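Local coordinates for prolyl-tRNA synthetase (Giardia lamblia ATCC 50803, PDB 3IAL), which probably attaches L-proline to its cognate tRNA in an ATP-dependent reaction, and is captured here with the prolyl-adenylate intermediate bound, at residues Ile197-Leu209 with Lys425-Asn437. Sequence-based numbering, arbitrary orientation.
Sequences IFSDELCFKGQKL and KARLKEKAFAFHN
The rings of F433 and H436 are each covered on one face by the aliphatic chain of K205. Its CB sits over F433, 4.0 Å from the ring centroid, while CD takes the same kind of CH-pi position over the imidazole, 30° off the normal. At the edges, S199 CB lies in the plane of F433, and Q207 CB, N437 OD1 and a water in that of H436. K205 crosses H436 at about a right angle, its CG turned opposite the backbone N (chi1 -168°) and the chain extended to NZ, which donates a hydrogen bond to N437 OD1 (3.2 Å), in the carbonyl plane on a lone pair. One lysine thus serves two rings with its methylenes and a polar partner with its ammonium. Waters tie the K205 backbone to A432 O and H436 ND1. S199 OG donates to F204 O (2.8 Å), bracing the turn. C203, first past the helix, has positive phi (56°); its O lies 3.5 Å from K429 CA in a CA-H...O contact. One turn earlier in helix 416-438, K425 NZ makes a weak hydrogen bond to D200 O and a long salt bridge to E201 OE2. This is structural packing, F204's side chain lying about 10 Å from the prolyl-adenylate: helix 416-438 meets the link between helix 180-201 and strand 207-211 of the class II core, while L202, C203 and F204 also touch helix 276-285.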
loop_
_atom_site.group_PDB
_atom_site.type_symbol
_atom_site.label_atom_id
_atom_site.label_comp_id
_atom_site.label_asym_id
_atom_site.label_seq_id
_atom_site.Cartn_x
_atom_site.Cartn_y
_atom_site.Cartn_z
ATOM N N ILE B 197 4.984 16.116 -5.622
ATOM C CA ILE B 197 5.819 14.929 -5.403
ATOM C C ILE B 197 7.239 15.182 -5.870
ATOM O O ILE B 197 8.193 15.009 -5.110
ATOM C CB ILE B 197 5.286 13.687 -6.147
ATOM C CG1 ILE B 197 3.905 13.289 -5.634
ATOM C CG2 ILE B 197 6.245 12.512 -5.985
ATOM C CD1 ILE B 197 3.146 12.359 -6.599
ATOM N N PHE B 198 7.372 15.589 -7.128
ATOM C CA PHE B 198 8.677 15.688 -7.790
ATOM C C PHE B 198 9.522 16.827 -7.204
ATOM O O PHE B 198 10.698 16.636 -6.885
ATOM C CB PHE B 198 8.505 15.959 -9.287
ATOM C CG PHE B 198 7.994 14.782 -10.105
ATOM C CD1 PHE B 198 7.262 13.743 -9.542
ATOM C CD2 PHE B 198 8.221 14.764 -11.482
ATOM C CE1 PHE B 198 6.781 12.690 -10.339
ATOM C CE2 PHE B 198 7.757 13.717 -12.277
ATOM C CZ PHE B 198 7.031 12.680 -11.704
ATOM N N SER B 199 8.921 18.013 -7.092
ATOM C CA SER B 199 9.656 19.242 -6.751
ATOM C C SER B 199 9.608 19.621 -5.266
ATOM O O SER B 199 10.653 19.764 -4.638
ATOM C CB SER B 199 9.167 20.408 -7.614
ATOM O OG SER B 199 9.512 20.192 -8.977
ATOM N N ASP B 200 8.415 19.780 -4.701
ATOM C CA ASP B 200 8.302 20.182 -3.293
ATOM C C ASP B 200 8.917 19.137 -2.363
ATOM O O ASP B 200 9.559 19.490 -1.370
ATOM C CB ASP B 200 6.845 20.418 -2.876
ATOM C CG ASP B 200 6.174 21.555 -3.637
ATOM O OD1 ASP B 200 6.833 22.276 -4.414
ATOM O OD2 ASP B 200 4.960 21.733 -3.444
ATOM N N GLU B 201 8.723 17.857 -2.683
ATOM C CA GLU B 201 9.160 16.771 -1.801
ATOM C C GLU B 201 10.463 16.083 -2.239
ATOM O O GLU B 201 11.369 15.919 -1.420
ATOM C CB GLU B 201 8.028 15.760 -1.611
ATOM C CG GLU B 201 6.807 16.358 -0.879
ATOM C CD GLU B 201 7.090 16.716 0.582
ATOM O OE1 GLU B 201 7.661 15.887 1.312
ATOM O OE2 GLU B 201 6.722 17.828 1.003
ATOM N N LEU B 202 10.580 15.707 -3.512
ATOM C CA LEU B 202 11.792 15.022 -3.989
ATOM C C LEU B 202 12.835 15.956 -4.575
ATOM O O LEU B 202 13.876 15.499 -5.032
ATOM C CB LEU B 202 11.449 13.918 -4.996
ATOM C CG LEU B 202 10.571 12.812 -4.421
ATOM C CD1 LEU B 202 10.188 11.845 -5.540
ATOM C CD2 LEU B 202 11.263 12.095 -3.251
ATOM N N CYS B 203 12.561 17.259 -4.546
ATOM C CA CYS B 203 13.550 18.281 -4.896
ATOM C C CYS B 203 14.186 18.162 -6.277
ATOM O O CYS B 203 15.360 18.497 -6.437
ATOM C CB CYS B 203 14.659 18.310 -3.840
ATOM S SG CYS B 203 14.063 18.555 -2.176
ATOM N N PHE B 204 13.434 17.698 -7.273
ATOM C CA PHE B 204 13.920 17.717 -8.664
ATOM C C PHE B 204 12.861 18.242 -9.640
ATOM O O PHE B 204 11.712 18.469 -9.269
ATOM C CB PHE B 204 14.473 16.345 -9.094
ATOM C CG PHE B 204 13.417 15.297 -9.344
ATOM C CD1 PHE B 204 12.794 15.201 -10.579
ATOM C CD2 PHE B 204 13.060 14.396 -8.343
ATOM C CE1 PHE B 204 11.822 14.228 -10.817
ATOM C CE2 PHE B 204 12.081 13.423 -8.572
ATOM C CZ PHE B 204 11.467 13.339 -9.807
ATOM N N LYS B 205 13.278 18.443 -10.882
ATOM C CA LYS B 205 12.471 19.090 -11.902
ATOM C C LYS B 205 12.426 18.215 -13.148
ATOM O O LYS B 205 13.373 17.491 -13.441
ATOM C CB LYS B 205 13.111 20.441 -12.254
ATOM C CG LYS B 205 12.242 21.349 -13.075
ATOM C CD LYS B 205 12.938 22.649 -13.380
ATOM C CE LYS B 205 12.167 23.440 -14.437
ATOM N NZ LYS B 205 12.842 24.745 -14.754
ATOM N N GLY B 206 11.326 18.299 -13.883
ATOM C CA GLY B 206 11.197 17.637 -15.171
ATOM C C GLY B 206 10.687 18.622 -16.199
ATOM O O GLY B 206 10.085 19.629 -15.841
ATOM N N GLN B 207 10.923 18.334 -17.478
ATOM C CA GLN B 207 10.372 19.157 -18.557
ATOM C C GLN B 207 8.947 18.725 -18.890
ATOM O O GLN B 207 8.729 17.625 -19.404
ATOM C CB GLN B 207 11.237 19.071 -19.818
ATOM C CG GLN B 207 10.740 19.951 -20.965
ATOM C CD GLN B 207 10.753 21.436 -20.623
ATOM O OE1 GLN B 207 11.782 21.982 -20.231
ATOM N NE2 GLN B 207 9.612 22.094 -20.786
ATOM N N LYS B 208 7.983 19.597 -18.596
ATOM C CA LYS B 208 6.588 19.368 -18.961
ATOM C C LYS B 208 6.410 19.567 -20.461
ATOM O O LYS B 208 6.713 20.639 -20.974
ATOM C CB LYS B 208 5.675 20.328 -18.203
ATOM C CG LYS B 208 4.253 20.407 -18.761
ATOM C CD LYS B 208 3.301 21.071 -17.773
ATOM C CE LYS B 208 1.881 21.113 -18.309
ATOM N NZ LYS B 208 0.942 21.613 -17.266
ATOM N N LEU B 209 5.912 18.541 -21.151
ATOM C CA LEU B 209 5.677 18.611 -22.589
ATOM C C LEU B 209 4.353 18.007 -23.002
ATOM O O LEU B 209 3.863 17.070 -22.379
ATOM C CB LEU B 209 6.771 17.860 -23.343
ATOM C CG LEU B 209 8.210 18.327 -23.168
ATOM C CD1 LEU B 209 9.148 17.293 -23.770
ATOM C CD2 LEU B 209 8.422 19.711 -23.783
ATOM N N LYS B 425 16.896 20.138 2.034
ATOM C CA LYS B 425 15.977 20.060 0.900
ATOM C C LYS B 425 16.177 21.197 -0.083
ATOM O O LYS B 425 16.253 20.972 -1.289
ATOM C CB LYS B 425 14.525 20.117 1.383
ATOM C CG LYS B 425 13.928 18.784 1.782
ATOM C CD LYS B 425 12.500 18.947 2.274
ATOM C CE LYS B 425 11.525 19.307 1.149
ATOM N NZ LYS B 425 10.123 19.238 1.635
ATOM N N ALA B 426 16.239 22.421 0.444
ATOM C CA ALA B 426 16.368 23.617 -0.386
ATOM C C ALA B 426 17.697 23.654 -1.152
ATOM O O ALA B 426 17.721 24.109 -2.299
ATOM C CB ALA B 426 16.177 24.893 0.454
ATOM N N ARG B 427 18.784 23.164 -0.547
ATOM C CA ARG B 427 20.058 23.027 -1.276
ATOM C C ARG B 427 19.978 21.944 -2.368
ATOM O O ARG B 427 20.471 22.149 -3.480
ATOM C CB ARG B 427 21.234 22.728 -0.339
ATOM C CG ARG B 427 21.595 23.878 0.597
ATOM C CD ARG B 427 22.866 23.598 1.393
ATOM N NE ARG B 427 22.811 22.357 2.169
ATOM C CZ ARG B 427 22.366 22.241 3.421
ATOM N NH1 ARG B 427 21.902 23.291 4.094
ATOM N NH2 ARG B 427 22.380 21.053 4.011
ATOM N N LEU B 428 19.369 20.798 -2.060
ATOM C CA LEU B 428 19.187 19.743 -3.069
ATOM C C LEU B 428 18.369 20.269 -4.261
ATOM O O LEU B 428 18.719 20.038 -5.422
ATOM C CB LEU B 428 18.490 18.514 -2.473
ATOM C CG LEU B 428 19.206 17.675 -1.406
ATOM C CD1 LEU B 428 18.338 16.457 -1.060
ATOM C CD2 LEU B 428 20.601 17.226 -1.823
ATOM N N LYS B 429 17.290 20.985 -3.947
ATOM C CA LYS B 429 16.368 21.545 -4.941
ATOM C C LYS B 429 17.067 22.526 -5.873
ATOM O O LYS B 429 16.953 22.421 -7.097
ATOM C CB LYS B 429 15.221 22.259 -4.216
ATOM C CG LYS B 429 13.955 22.458 -5.011
ATOM C CD LYS B 429 12.867 23.028 -4.096
ATOM C CE LYS B 429 11.618 23.412 -4.860
ATOM N NZ LYS B 429 11.842 24.582 -5.760
ATOM N N GLU B 430 17.783 23.480 -5.284
ATOM C CA GLU B 430 18.521 24.484 -6.041
ATOM C C GLU B 430 19.551 23.832 -6.972
ATOM O O GLU B 430 19.713 24.243 -8.117
ATOM C CB GLU B 430 19.211 25.470 -5.080
ATOM C CG GLU B 430 19.919 26.647 -5.755
ATOM C CD GLU B 430 18.969 27.531 -6.568
ATOM O OE1 GLU B 430 17.981 28.038 -5.994
ATOM O OE2 GLU B 430 19.212 27.715 -7.783
ATOM N N LYS B 431 20.247 22.821 -6.468
ATOM C CA LYS B 431 21.265 22.129 -7.250
ATOM C C LYS B 431 20.616 21.285 -8.374
ATOM O O LYS B 431 21.114 21.257 -9.495
ATOM C CB LYS B 431 22.137 21.277 -6.318
ATOM C CG LYS B 431 23.409 20.701 -6.948
ATOM C CD LYS B 431 24.342 20.153 -5.858
ATOM C CE LYS B 431 25.429 19.223 -6.417
ATOM N NZ LYS B 431 24.954 17.800 -6.578
ATOM N N ALA B 432 19.496 20.627 -8.077
ATOM C CA ALA B 432 18.769 19.836 -9.084
ATOM C C ALA B 432 18.150 20.703 -10.186
ATOM O O ALA B 432 18.202 20.347 -11.364
ATOM C CB ALA B 432 17.683 18.993 -8.423
ATOM N N PHE B 433 17.557 21.828 -9.798
ATOM C CA PHE B 433 16.935 22.738 -10.764
ATOM C C PHE B 433 18.003 23.389 -11.641
ATOM O O PHE B 433 17.798 23.578 -12.839
ATOM C CB PHE B 433 16.116 23.820 -10.051
ATOM C CG PHE B 433 14.737 23.374 -9.630
ATOM C CD1 PHE B 433 14.505 22.087 -9.146
ATOM C CD2 PHE B 433 13.672 24.258 -9.688
ATOM C CE1 PHE B 433 13.235 21.691 -8.747
ATOM C CE2 PHE B 433 12.399 23.871 -9.285
ATOM C CZ PHE B 433 12.185 22.577 -8.815
ATOM N N ALA B 434 19.137 23.737 -11.042
ATOM C CA ALA B 434 20.249 24.302 -11.807
ATOM C C ALA B 434 20.710 23.277 -12.834
ATOM O O ALA B 434 20.959 23.626 -13.985
ATOM C CB ALA B 434 21.404 24.714 -10.886
ATOM N N PHE B 435 20.786 22.011 -12.423
ATOM C CA PHE B 435 21.193 20.943 -13.334
ATOM C C PHE B 435 20.245 20.805 -14.517
ATOM O O PHE B 435 20.694 20.694 -15.662
ATOM C CB PHE B 435 21.290 19.601 -12.628
ATOM C CG PHE B 435 21.564 18.467 -13.564
ATOM C CD1 PHE B 435 22.813 18.334 -14.158
ATOM C CD2 PHE B 435 20.573 17.562 -13.890
ATOM C CE1 PHE B 435 23.073 17.293 -15.045
ATOM C CE2 PHE B 435 20.827 16.521 -14.774
ATOM C CZ PHE B 435 22.079 16.384 -15.343
ATOM N N HIS B 436 18.942 20.800 -14.238
ATOM C CA HIS B 436 17.937 20.769 -15.295
ATOM C C HIS B 436 18.105 21.967 -16.235
ATOM O O HIS B 436 18.212 21.797 -17.453
ATOM C CB HIS B 436 16.520 20.776 -14.720
ATOM C CG HIS B 436 15.465 21.001 -15.757
ATOM N ND1 HIS B 436 14.848 19.967 -16.423
ATOM C CD2 HIS B 436 14.940 22.142 -16.266
ATOM C CE1 HIS B 436 13.981 20.461 -17.290
ATOM N NE2 HIS B 436 14.019 21.776 -17.214
ATOM N N ASN B 437 18.147 23.167 -15.662
ATOM C CA ASN B 437 18.278 24.398 -16.457
ATOM C C ASN B 437 19.534 24.412 -17.341
ATOM O O ASN B 437 19.496 24.896 -18.466
ATOM C CB ASN B 437 18.218 25.647 -15.559
ATOM C CG ASN B 437 16.841 25.849 -14.925
ATOM O OD1 ASN B 437 15.825 25.460 -15.494
ATOM N ND2 ASN B 437 16.807 26.467 -13.745
HETATM O O HOH W 1 9.643 16.724 2.698
HETATM O O HOH W 2 14.927 17.423 -15.643
HETATM O O HOH W 3 16.126 18.009 -11.729
#